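Local atomic coordinates of thermoresistant glucokinase (Janibacter sp. HTCC2649, PDB entry 4EUN), a protein that probably phosphorylates gluconate or a related sugar acid at the expense of ATP, as a P-loop carbohydrate kinase of the gluconokinase class. Residues A[31-36]-A[124-129]; A[53-58]-A[103-108]; A[132-137]-A[175-180]. One frame throughout, in Å; residues are numbered along the deposited sequence.

Contact 1 of 3, residues A[31-36]-A[124-129]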
ATOM      1  N   HIS A  31      -7.659  -5.606 -13.124  1.00 21.82           N
ATOM      2  CA  HIS A  31      -6.679  -4.622 -12.710  1.00 19.19           C
ATOM      3  C   HIS A  31      -7.361  -3.291 -12.512  1.00 21.59           C
ATOM      4  O   HIS A  31      -7.908  -2.719 -13.452  1.00 25.71           O
ATOM      5  CB  HIS A  31      -5.543  -4.561 -13.737  1.00 22.25           C
ATOM      6  CG  HIS A  31      -4.967  -5.913 -14.013  1.00 24.72           C
ATOM      7  ND1 HIS A  31      -4.015  -6.485 -13.197  1.00 23.26           N
ATOM      8  CD2 HIS A  31      -5.275  -6.846 -14.944  1.00 25.27           C
ATOM      9  CE1 HIS A  31      -3.745  -7.706 -13.631  1.00 21.40           C
ATOM     10  NE2 HIS A  31      -4.492  -7.947 -14.688  1.00 23.88           N
ATOM     11  N   VAL A  32      -7.342  -2.830 -11.268  1.00 19.43           N
ATOM     12  CA  VAL A  32      -8.101  -1.652 -10.866  1.00 19.41           C
ATOM     13  C   VAL A  32      -7.127  -0.573 -10.447  1.00 19.87           C
ATOM     14  O   VAL A  32      -6.124  -0.851  -9.800  1.00 18.80           O
ATOM     15  CB  VAL A  32      -9.045  -1.988  -9.681  1.00 21.33           C
ATOM     16  CG1 VAL A  32      -9.880  -0.771  -9.284  1.00 22.01           C
ATOM     17  CG2 VAL A  32      -9.955  -3.161 -10.041  1.00 22.74           C
ATOM     18  N   VAL A  33      -7.421   0.667 -10.833  1.00 18.92           N
ATOM     19  CA  VAL A  33      -6.651   1.815 -10.375  1.00 18.98           C
ATOM     20  C   VAL A  33      -7.589   2.765  -9.652  1.00 19.81           C
ATOM     21  O   VAL A  33      -8.595   3.183 -10.223  1.00 20.87           O
ATOM     22  CB  VAL A  33      -5.962   2.559 -11.553  1.00 18.51           C
ATOM     23  CG1 VAL A  33      -5.312   3.852 -11.064  1.00 21.06           C
ATOM     24  CG2 VAL A  33      -4.918   1.651 -12.204  1.00 22.26           C
ATOM     25  N   VAL A  34      -7.264   3.086  -8.399  1.00 18.36           N
ATOM     26  CA  VAL A  34      -8.010   4.092  -7.651  1.00 18.65           C
ATOM     27  C   VAL A  34      -7.230   5.372  -7.815  1.00 19.29           C
ATOM     28  O   VAL A  34      -6.103   5.484  -7.356  1.00 21.31           O
ATOM     29  CB  VAL A  34      -8.123   3.752  -6.152  1.00 19.87           C
ATOM     30  CG1 VAL A  34      -9.024   4.776  -5.451  1.00 22.70           C
ATOM     31  CG2 VAL A  34      -8.682   2.325  -5.972  1.00 21.01           C
ATOM     32  N   MET A  35      -7.859   6.355  -8.445  0.52 18.83           N
ATOM     33  CA  MET A  35      -7.181   7.579  -8.811  0.52 20.85           C
ATOM     34  C   MET A  35      -7.821   8.732  -8.051  0.52 20.80           C
ATOM     35  O   MET A  35      -9.030   8.810  -7.945  0.52 23.40           O
ATOM     36  CB  MET A  35      -7.295   7.770 -10.326  0.52 21.66           C
ATOM     37  CG  MET A  35      -7.189   9.192 -10.799  0.52 26.27           C
ATOM     38  SD  MET A  35      -7.340   9.314 -12.594  0.52 30.42           S
ATOM     39  CE  MET A  35      -9.070   8.931 -12.885  0.52 22.23           C
ATOM     40  N   GLY A  36      -7.001   9.614  -7.488  1.00 26.95           N
ATOM     41  CA  GLY A  36      -7.515  10.792  -6.806  1.00 27.63           C
ATOM     42  C   GLY A  36      -6.361  11.515  -6.158  1.00 30.20           C
ATOM     43  O   GLY A  36      -5.297  10.939  -5.981  1.00 29.17           O
ATOM     44  N   PRO A 124      -4.288  -6.643 -19.678  1.00 30.06           N
ATOM     45  CA  PRO A 124      -5.318  -6.712 -20.723  1.00 28.10           C
ATOM     46  C   PRO A 124      -6.479  -5.736 -20.548  1.00 31.48           C
ATOM     47  O   PRO A 124      -7.200  -5.492 -21.521  1.00 32.69           O
ATOM     48  CB  PRO A 124      -5.824  -8.158 -20.616  1.00 29.89           C
ATOM     49  CG  PRO A 124      -4.704  -8.909 -19.991  1.00 35.35           C
ATOM     50  CD  PRO A 124      -4.080  -7.947 -19.023  1.00 32.67           C
ATOM     51  N   SER A 125      -6.660  -5.191 -19.348  1.00 26.18           N
ATOM     52  CA  SER A 125      -7.687  -4.178 -19.114  1.00 26.42           C
ATOM     53  C   SER A 125      -7.341  -3.407 -17.851  1.00 25.72           C
ATOM     54  O   SER A 125      -6.625  -3.917 -16.987  1.00 25.92           O
ATOM     55  CB  SER A 125      -9.067  -4.814 -18.949  1.00 33.05           C
ATOM     56  OG  SER A 125      -9.085  -5.693 -17.835  1.00 32.90           O
ATOM     57  N   VAL A 126      -7.832  -2.171 -17.753  1.00 25.43           N
ATOM     58  CA  VAL A 126      -7.718  -1.392 -16.522  1.00 27.05           C
ATOM     59  C   VAL A 126      -9.019  -0.648 -16.212  1.00 28.05           C
ATOM     60  O   VAL A 126      -9.541   0.098 -17.051  1.00 26.70           O
ATOM     61  CB  VAL A 126      -6.555  -0.375 -16.557  1.00 24.04           C
ATOM     62  CG1 VAL A 126      -6.390   0.278 -15.183  1.00 23.49           C
ATOM     63  CG2 VAL A 126      -5.252  -1.043 -16.953  1.00 25.87           C
ATOM     64  N   ASP A 127      -9.538  -0.859 -15.005  1.00 22.69           N
ATOM     65  CA  ASP A 127     -10.761  -0.196 -14.568  1.00 23.27           C
ATOM     66  C   ASP A 127     -10.404   0.865 -13.554  1.00 19.75           C
ATOM     67  O   ASP A 127      -9.617   0.617 -12.648  1.00 22.69           O
ATOM     68  CB  ASP A 127     -11.719  -1.208 -13.931  1.00 28.41           C
ATOM     69  CG  ASP A 127     -12.124  -2.311 -14.884  1.00 32.05           C
ATOM     70  OD1 ASP A 127     -12.625  -2.002 -15.991  1.00 29.73           O
ATOM     71  OD2 ASP A 127     -11.931  -3.491 -14.524  1.00 32.21           O
ATOM     72  N   PHE A 128     -10.976   2.058 -13.702  1.00 20.64           N
ATOM     73  CA  PHE A 128     -10.615   3.165 -12.831  1.00 20.36           C
ATOM     74  C   PHE A 128     -11.713   3.506 -11.848  1.00 22.24           C
ATOM     75  O   PHE A 128     -12.883   3.573 -12.215  1.00 24.48           O
ATOM     76  CB  PHE A 128     -10.275   4.406 -13.682  1.00 20.81           C
ATOM     77  CG  PHE A 128      -8.990   4.265 -14.430  1.00 21.46           C
ATOM     78  CD1 PHE A 128      -8.951   3.624 -15.663  1.00 22.62           C
ATOM     79  CD2 PHE A 128      -7.803   4.728 -13.872  1.00 18.55           C
ATOM     80  CE1 PHE A 128      -7.743   3.459 -16.340  1.00 22.72           C
ATOM     81  CE2 PHE A 128      -6.597   4.572 -14.540  1.00 18.56           C
ATOM     82  CZ  PHE A 128      -6.568   3.937 -15.773  1.00 21.02           C
ATOM     83  N   LEU A 129     -11.332   3.704 -10.591  1.00 20.13           N
ATOM     84  CA  LEU A 129     -12.228   4.287  -9.601  1.00 18.15           C
ATOM     85  C   LEU A 129     -11.695   5.683  -9.331  1.00 19.40           C
ATOM     86  O   LEU A 129     -10.604   5.857  -8.787  1.00 18.88           O
ATOM     87  CB  LEU A 129     -12.245   3.455  -8.315  1.00 19.71           C
ATOM     88  CG  LEU A 129     -12.597   1.974  -8.459  1.00 21.39           C
ATOM     89  CD1 LEU A 129     -12.421   1.280  -7.116  1.00 20.98           C
ATOM     90  CD2 LEU A 129     -14.016   1.791  -8.973  1.00 26.33           C
TER
HETATM   91  O   HOH W   1      -9.754  -5.132 -15.103  1.00 27.58           O
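The phenyl ring of Phe128 lies beside Val33, the two side chains pointing the same way, and its CD2-CE2 side meets the valine obliquely: CE2 is 3.7 Å from Val33 CB. The other flat group, the His31 imidazole, has Ser125 O at its edge, near the ring plane, and Pro124 at a slant. Both rings belong to a pair of parallel strands in the middle of a P-loop kinase sheet, 31-35 being the strand that runs into the Gly36 end of a probable Walker A loop.

Four backbone bonds zip the pair, from Asp127 N to His31 O at 2.9 Å through to Met35 N and Leu129 O at 2.8 Å, all nearly straight. On the Phe128 face, Val33 CG2 packs against Val126 CG1 at 3.6 Å; with CG1 anti to the backbone N (chi1 173°), Val33 also lays CG1 against the ring, 3.8 Å from Phe128 CE2. On the opposite face Leu129 CD1 touches both Val32 CG1 and Val34 CG2, with helix 180-191 covering that face.

The polar groups gather where the strands begin. His31 ND1 bonds Thr104 and NE2 bonds Thr29, which pins the imidazole's rotation, while Asp127 answers Arg30 and Ser170. One water ties the start together: it accepts from His31 N, bonds Ser125 OG at 2.9 Å, and donates to Asp127 OD2 at 2.8 Å.

Contact 2 of 3, residues A[53-58]-A[103-108]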
ATOM      1  N   THR A  53     -12.132  -9.041  -2.453  1.00 31.92           N
ATOM      2  CA  THR A  53     -11.991  -9.595  -3.795  1.00 33.01           C
ATOM      3  C   THR A  53     -10.729 -10.424  -3.986  1.00 35.22           C
ATOM      4  O   THR A  53     -10.628 -11.169  -4.957  1.00 35.10           O
ATOM      5  CB  THR A  53     -11.935  -8.481  -4.832  1.00 31.28           C
ATOM      6  OG1 THR A  53     -10.881  -7.581  -4.473  1.00 29.39           O
ATOM      7  CG2 THR A  53     -13.247  -7.726  -4.883  1.00 35.08           C
ATOM      8  N   GLY A  54      -9.754 -10.254  -3.097  1.00 29.65           N
ATOM      9  CA  GLY A  54      -8.476 -10.925  -3.244  1.00 33.58           C
ATOM     10  C   GLY A  54      -7.495 -10.234  -4.177  1.00 30.27           C
ATOM     11  O   GLY A  54      -6.429 -10.782  -4.467  1.00 33.68           O
ATOM     12  N   LEU A  55      -7.848  -9.038  -4.653  1.00 26.02           N
ATOM     13  CA  LEU A  55      -6.944  -8.281  -5.509  1.00 21.99           C
ATOM     14  C   LEU A  55      -5.692  -7.889  -4.717  1.00 26.22           C
ATOM     15  O   LEU A  55      -5.785  -7.578  -3.526  1.00 25.69           O
ATOM     16  CB  LEU A  55      -7.638  -7.028  -6.042  1.00 21.85           C
ATOM     17  CG  LEU A  55      -8.384  -7.105  -7.376  1.00 30.75           C
ATOM     18  CD1 LEU A  55      -9.241  -8.335  -7.498  1.00 35.67           C
ATOM     19  CD2 LEU A  55      -9.234  -5.852  -7.546  1.00 29.49           C
ATOM     20  N   GLU A  56      -4.526  -7.905  -5.362  1.00 21.48           N
ATOM     21  CA  GLU A  56      -3.296  -7.506  -4.670  1.00 18.98           C
ATOM     22  C   GLU A  56      -3.208  -5.995  -4.629  1.00 20.33           C
ATOM     23  O   GLU A  56      -3.207  -5.356  -5.670  1.00 20.04           O
ATOM     24  CB  GLU A  56      -2.045  -8.012  -5.384  1.00 21.48           C
ATOM     25  CG  GLU A  56      -0.775  -7.537  -4.673  1.00 22.86           C
ATOM     26  CD  GLU A  56       0.510  -7.998  -5.319  1.00 22.95           C
ATOM     27  OE1 GLU A  56       0.455  -8.736  -6.328  1.00 25.38           O
ATOM     28  OE2 GLU A  56       1.585  -7.614  -4.796  1.00 27.11           O
ATOM     29  N   PHE A  57      -3.080  -5.444  -3.428  1.00 20.17           N
ATOM     30  CA  PHE A  57      -3.013  -3.996  -3.265  1.00 21.84           C
ATOM     31  C   PHE A  57      -1.576  -3.504  -3.361  1.00 20.57           C
ATOM     32  O   PHE A  57      -0.667  -4.088  -2.776  1.00 23.39           O
ATOM     33  CB  PHE A  57      -3.616  -3.614  -1.908  1.00 21.07           C
ATOM     34  CG  PHE A  57      -3.326  -2.200  -1.483  1.00 21.19           C
ATOM     35  CD1 PHE A  57      -3.768  -1.122  -2.240  1.00 23.51           C
ATOM     36  CD2 PHE A  57      -2.634  -1.952  -0.312  1.00 27.92           C
ATOM     37  CE1 PHE A  57      -3.495   0.167  -1.837  1.00 27.95           C
ATOM     38  CE2 PHE A  57      -2.373  -0.661   0.098  1.00 39.74           C
ATOM     39  CZ  PHE A  57      -2.806   0.399  -0.667  1.00 30.60           C
ATOM     40  N   ALA A  58      -1.373  -2.415  -4.102  1.00 19.92           N
ATOM     41  CA  ALA A  58      -0.080  -1.736  -4.101  1.00 20.86           C
ATOM     42  C   ALA A  58      -0.285  -0.230  -4.159  1.00 18.07           C
ATOM     43  O   ALA A  58      -1.262   0.258  -4.717  1.00 20.67           O
ATOM     44  CB  ALA A  58       0.767  -2.181  -5.273  1.00 25.92           C
ATOM     45  N   SER A 103      -4.463 -10.750 -10.001  1.00 22.26           N
ATOM     46  CA  SER A 103      -5.261  -9.541 -10.185  1.00 24.99           C
ATOM     47  C   SER A 103      -4.807  -8.484  -9.183  1.00 22.16           C
ATOM     48  O   SER A 103      -4.356  -8.818  -8.081  1.00 22.58           O
ATOM     49  CB  SER A 103      -6.737  -9.840  -9.976  1.00 24.88           C
ATOM     50  OG  SER A 103      -7.232 -10.682 -11.006  1.00 26.54           O
ATOM     51  N   THR A 104      -4.932  -7.210  -9.561  1.00 20.84           N
ATOM     52  CA  THR A 104      -4.316  -6.128  -8.793  1.00 20.84           C
ATOM     53  C   THR A 104      -5.234  -4.916  -8.606  1.00 20.51           C
ATOM     54  O   THR A 104      -6.137  -4.682  -9.410  1.00 20.28           O
ATOM     55  CB  THR A 104      -3.023  -5.619  -9.480  1.00 18.29           C
ATOM     56  OG1 THR A 104      -3.355  -5.031 -10.749  1.00 20.55           O
ATOM     57  CG2 THR A 104      -2.028  -6.772  -9.698  1.00 19.93           C
ATOM     58  N   ILE A 105      -4.979  -4.159  -7.540  1.00 17.64           N
ATOM     59  CA  ILE A 105      -5.573  -2.836  -7.359  1.00 18.30           C
ATOM     60  C   ILE A 105      -4.495  -1.905  -6.819  1.00 17.68           C
ATOM     61  O   ILE A 105      -3.822  -2.210  -5.832  1.00 18.28           O
ATOM     62  CB  ILE A 105      -6.833  -2.864  -6.452  1.00 20.08           C
ATOM     63  CG1 ILE A 105      -7.452  -1.470  -6.335  1.00 21.10           C
ATOM     64  CG2 ILE A 105      -6.532  -3.460  -5.056  1.00 21.20           C
ATOM     65  CD1 ILE A 105      -8.874  -1.509  -5.774  1.00 22.16           C
ATOM     66  N   ILE A 106      -4.314  -0.762  -7.476  1.00 17.85           N
ATOM     67  CA  ILE A 106      -3.291   0.187  -7.056  1.00 16.59           C
ATOM     68  C   ILE A 106      -3.909   1.553  -6.829  1.00 18.57           C
ATOM     69  O   ILE A 106      -4.883   1.919  -7.484  1.00 18.95           O
ATOM     70  CB  ILE A 106      -2.140   0.302  -8.084  1.00 19.77           C
ATOM     71  CG1 ILE A 106      -2.618   0.912  -9.391  1.00 24.82           C
ATOM     72  CG2 ILE A 106      -1.501  -1.071  -8.337  1.00 23.19           C
ATOM     73  CD1 ILE A 106      -1.502   1.065 -10.414  1.00 28.15           C
ATOM     74  N   THR A 107      -3.331   2.314  -5.902  1.00 18.91           N
ATOM     75  CA  THR A 107      -3.734   3.706  -5.725  1.00 17.45           C
ATOM     76  C   THR A 107      -2.789   4.603  -6.497  1.00 22.34           C
ATOM     77  O   THR A 107      -1.579   4.426  -6.404  1.00 25.02           O
ATOM     78  CB  THR A 107      -3.676   4.099  -4.254  1.00 22.04           C
ATOM     79  OG1 THR A 107      -2.407   3.709  -3.716  1.00 25.84           O
ATOM     80  CG2 THR A 107      -4.762   3.388  -3.470  1.00 28.32           C
ATOM     81  N   CYS A 108      -3.342   5.556  -7.247  1.00 20.78           N
ATOM     82  CA  CYS A 108      -2.550   6.562  -7.958  1.00 25.78           C
ATOM     83  C   CYS A 108      -3.020   7.964  -7.597  1.00 26.85           C
ATOM     84  O   CYS A 108      -4.206   8.179  -7.352  1.00 27.20           O
ATOM     85  CB  CYS A 108      -2.720   6.424  -9.473  1.00 33.79           C
ATOM     86  SG  CYS A 108      -1.975   4.963 -10.186  1.00 28.66           S
TER
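Leu55 lies against the start of strand 104-108: its CB is 3.9 Å from Ile105 CG2, the two side chains crossing at about a right angle, while CD1 reaches Ser103 CB at 3.8 Å. This is one edge of the parallel P-loop kinase sheet, 56-59 being the outermost strand on this side within the chain.

The backbone ladder is uneven. Its first two bonds, Glu56 N to Ser103 O and Ile105 N to Glu56 O, are straight at the hydrogen (176° and 173°), but both donors stand off the carbonyl planes, Ile105 N more so, at 2.8 Å from Glu56 O. Further along, Ala58 N meets Ile105 O in the carbonyl plane, and Thr107 N closes the ladder on Ala58 O at 3.1 Å. Ala58 CB touches Ile106 CG2 at 4.0 Å on the face that also carries Glu56 and Thr104.

Glu56 runs fully extended, CG anti to the backbone N (chi1 178°), to a salt bridge with Arg97 of helix 80-99, whose Trp93 also packs on this face, while the face of Phe57 and Ile105 meets Ala46 and Val49 of helix 42-53. Phe149 of the second subunit comes up to strand 56-59 at Glu56.

Thr107 OG1 bonds Glu59, and the threonine side chain lies about 6 Å from a sulfate ion, probably from the crystallisation liquor. Its methyl turns to the ring of Phe57: Thr107 CG2 comes in at the edge, in the ring plane, 3.8 Å from Phe57 CE1.

Contact 3 of 3, residues A[132-137]-A[175-180]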
ATOM      1  N   ASP A 132     -13.047  11.577  -5.799  1.00 21.90           N
ATOM      2  CA  ASP A 132     -12.895  13.009  -5.912  1.00 22.70           C
ATOM      3  C   ASP A 132     -14.044  13.755  -5.257  1.00 21.89           C
ATOM      4  O   ASP A 132     -15.041  13.162  -4.847  1.00 24.36           O
ATOM      5  CB  ASP A 132     -12.785  13.376  -7.386  1.00 23.55           C
ATOM      6  CG  ASP A 132     -11.890  14.562  -7.625  1.00 26.38           C
ATOM      7  OD1 ASP A 132     -11.672  15.356  -6.687  1.00 33.74           O
ATOM      8  OD2 ASP A 132     -11.392  14.701  -8.757  1.00 21.30           O
ATOM      9  N   GLY A 133     -13.888  15.065  -5.161  1.00 22.68           N
ATOM     10  CA  GLY A 133     -14.902  15.900  -4.549  1.00 25.47           C
ATOM     11  C   GLY A 133     -14.436  17.333  -4.573  1.00 22.02           C
ATOM     12  O   GLY A 133     -13.396  17.646  -5.153  1.00 24.83           O
ATOM     13  N   PRO A 134     -15.223  18.228  -3.963  1.00 23.14           N
ATOM     14  CA  PRO A 134     -14.860  19.643  -3.952  1.00 26.25           C
ATOM     15  C   PRO A 134     -13.529  19.876  -3.250  1.00 24.72           C
ATOM     16  O   PRO A 134     -13.256  19.266  -2.220  1.00 25.49           O
ATOM     17  CB  PRO A 134     -15.991  20.283  -3.139  1.00 32.84           C
ATOM     18  CG  PRO A 134     -17.130  19.329  -3.247  1.00 27.88           C
ATOM     19  CD  PRO A 134     -16.487  17.965  -3.259  1.00 26.65           C
ATOM     20  N   ALA A 135     -12.713  20.763  -3.803  1.00 21.91           N
ATOM     21  CA  ALA A 135     -11.425  21.106  -3.198  1.00 25.94           C
ATOM     22  C   ALA A 135     -11.518  21.460  -1.710  1.00 26.18           C
ATOM     23  O   ALA A 135     -10.641  21.096  -0.926  1.00 30.61           O
ATOM     24  CB  ALA A 135     -10.757  22.241  -3.970  1.00 24.90           C
ATOM     25  N   GLU A 136     -12.577  22.165  -1.322  0.61 27.44           N
ATOM     26  CA  GLU A 136     -12.717  22.610   0.063  0.61 29.24           C
ATOM     27  C   GLU A 136     -12.882  21.433   1.028  0.61 27.04           C
ATOM     28  O   GLU A 136     -12.425  21.493   2.173  0.61 32.88           O
ATOM     29  CB  GLU A 136     -13.879  23.598   0.207  0.61 36.21           C
ATOM     30  CG  GLU A 136     -14.025  24.192   1.603  0.61 49.01           C
ATOM     31  CD  GLU A 136     -12.778  24.929   2.074  0.61 57.92           C
ATOM     32  OE1 GLU A 136     -12.554  24.987   3.302  0.61 69.98           O
ATOM     33  OE2 GLU A 136     -12.025  25.455   1.225  0.61 55.48           O
ATOM     34  N   VAL A 137     -13.523  20.364   0.563  1.00 27.75           N
ATOM     35  CA  VAL A 137     -13.700  19.165   1.390  1.00 30.31           C
ATOM     36  C   VAL A 137     -12.380  18.427   1.520  1.00 30.74           C
ATOM     37  O   VAL A 137     -12.038  17.925   2.596  1.00 31.12           O
ATOM     38  CB  VAL A 137     -14.768  18.217   0.814  1.00 31.05           C
ATOM     39  CG1 VAL A 137     -14.872  16.931   1.664  1.00 34.80           C
ATOM     40  CG2 VAL A 137     -16.111  18.918   0.750  1.00 33.27           C
ATOM     41  N   ASP A 175     -17.742   9.864  -5.068  1.00 29.60           N
ATOM     42  CA  ASP A 175     -17.768  11.151  -4.379  1.00 25.48           C
ATOM     43  C   ASP A 175     -17.276  10.975  -2.949  1.00 26.49           C
ATOM     44  O   ASP A 175     -17.932  10.308  -2.148  1.00 27.97           O
ATOM     45  CB  ASP A 175     -19.194  11.723  -4.400  1.00 30.93           C
ATOM     46  CG  ASP A 175     -19.275  13.143  -3.876  1.00 32.06           C
ATOM     47  OD1 ASP A 175     -18.451  13.540  -3.023  1.00 28.47           O
ATOM     48  OD2 ASP A 175     -20.183  13.874  -4.326  1.00 35.07           O
ATOM     49  N   LEU A 176     -16.126  11.571  -2.630  1.00 25.22           N
ATOM     50  CA  LEU A 176     -15.464  11.338  -1.343  1.00 23.77           C
ATOM     51  C   LEU A 176     -16.210  11.944  -0.157  1.00 29.43           C
ATOM     52  O   LEU A 176     -15.813  11.752   0.997  1.00 33.80           O
ATOM     53  CB  LEU A 176     -14.011  11.825  -1.372  1.00 26.23           C
ATOM     54  CG  LEU A 176     -13.705  13.276  -1.769  1.00 28.30           C
ATOM     55  CD1 LEU A 176     -13.973  14.260  -0.636  1.00 30.53           C
ATOM     56  CD2 LEU A 176     -12.258  13.376  -2.217  1.00 27.20           C
ATOM     57  N   ARG A 177     -17.276  12.681  -0.436  1.00 28.40           N
ATOM     58  CA  ARG A 177     -18.132  13.182   0.630  1.00 27.11           C
ATOM     59  C   ARG A 177     -18.974  12.057   1.224  1.00 32.33           C
ATOM     60  O   ARG A 177     -19.520  12.199   2.318  1.00 36.10           O
ATOM     61  CB  ARG A 177     -19.027  14.307   0.113  1.00 32.75           C
ATOM     62  CG  ARG A 177     -18.261  15.581  -0.158  1.00 33.22           C
ATOM     63  CD  ARG A 177     -19.116  16.616  -0.854  1.00 32.81           C
ATOM     64  NE  ARG A 177     -19.398  16.241  -2.237  1.00 32.07           N
ATOM     65  CZ  ARG A 177     -20.000  17.033  -3.120  1.00 28.86           C
ATOM     66  NH1 ARG A 177     -20.384  18.243  -2.765  1.00 34.94           N
ATOM     67  NH2 ARG A 177     -20.213  16.608  -4.354  1.00 32.51           N
ATOM     68  N   GLN A 178     -19.080  10.943   0.499  1.00 27.58           N
ATOM     69  CA  GLN A 178     -19.875   9.810   0.969  1.00 30.69           C
ATOM     70  C   GLN A 178     -19.044   8.937   1.888  1.00 27.22           C
ATOM     71  O   GLN A 178     -17.814   8.929   1.802  1.00 30.54           O
ATOM     72  CB  GLN A 178     -20.441   8.997  -0.207  1.00 30.30           C
ATOM     73  CG  GLN A 178     -21.482   9.773  -1.017  1.00 35.17           C
ATOM     74  CD  GLN A 178     -21.905   9.067  -2.296  1.00 49.64           C
ATOM     75  OE1 GLN A 178     -21.593   7.895  -2.507  1.00 51.34           O
ATOM     76  NE2 GLN A 178     -22.619   9.783  -3.158  1.00 55.38           N
ATOM     77  N   PRO A 179     -19.710   8.211   2.799  1.00 31.98           N
ATOM     78  CA  PRO A 179     -18.906   7.351   3.672  1.00 32.15           C
ATOM     79  C   PRO A 179     -18.216   6.235   2.888  1.00 28.13           C
ATOM     80  O   PRO A 179     -18.809   5.673   1.961  1.00 32.25           O
ATOM     81  CB  PRO A 179     -19.927   6.793   4.673  1.00 39.79           C
ATOM     82  CG  PRO A 179     -21.270   7.007   4.043  1.00 46.05           C
ATOM     83  CD  PRO A 179     -21.143   8.197   3.144  1.00 39.22           C
ATOM     84  N   PRO A 180     -16.966   5.926   3.260  1.00 36.70           N
ATOM     85  CA  PRO A 180     -16.112   4.941   2.589  1.00 37.30           C
ATOM     86  C   PRO A 180     -16.791   3.582   2.431  1.00 36.43           C
ATOM     87  O   PRO A 180     -16.622   2.947   1.390  1.00 37.04           O
ATOM     88  CB  PRO A 180     -14.917   4.816   3.537  1.00 42.88           C
ATOM     89  CG  PRO A 180     -14.859   6.129   4.236  1.00 44.34           C
ATOM     90  CD  PRO A 180     -16.290   6.541   4.417  1.00 39.69           C
TER
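Arg177 reaches back over Pro134 and Val137 from the loop that follows strand 171-175. From CB the chain goes to CG, which rests about equally against both methyls of Val137, 4.1 Å from CG2. CD touches both Val137 CG2 and Pro134 CD; there the chain bends (chi3 -71°), which turns the guanidinium over the proline. Pro134 CD stands above one face of the group, offset toward its rim and 3.5 Å from NE, and Pro134 CG is equally close to NH1. The edge of the guanidinium is taken by Asp175: NE points at OD1 within the plane, on the syn lone pair. Arg177 NH2 bonds Asp175 OD2 at 2.7 Å, completing a side-on, two-nitrogen salt bridge.

Asp175 OD1 also accepts from Arg177 N at 3.0 Å, making an Asx turn inside a type I beta turn from Asp175 to Gln178. This turn leads from the last strand of the parallel sheet in the P-loop kinase fold towards helix 180-191, and it sits beside the junction of strand 127-132 with helix 135-142, for which Pro134 is the N-cap residue.

A single backbone bond joins the two connections, Leu176 N to Asp132 O at 2.9 Å, with the donor above the carbonyl plane. Next to this bond Leu176 packs its CD2 against the Asp132-Gly133 peptide, while its CD1 slides past Val137 CG1 at 3.6 Å.

How the contacts relate
Contacts 1 and 2 are both buried and hold neighbouring parts of one parallel sheet. Strands 31-35 and 104-108 lie side by side, probably hydrogen-bonded between Val34 and both Ile106 and Cys108, and Val33 packs on Ile106 and Cys108. Contact 1 is central in the sheet; contact 2 lies nearer its edge, where the second subunit comes close, and is nested within the chain loop that contact 1 closes. Each rests on four backbone bonds and aliphatic packing. Contact 3 is at the surface, although residues 132-137 begin at the last residue of the strand used in contact 1 and lead into helix 135-142. One backbone bond remains, and the Asp175 carboxylate holds the Arg177 guanidinium that lies over Pro134.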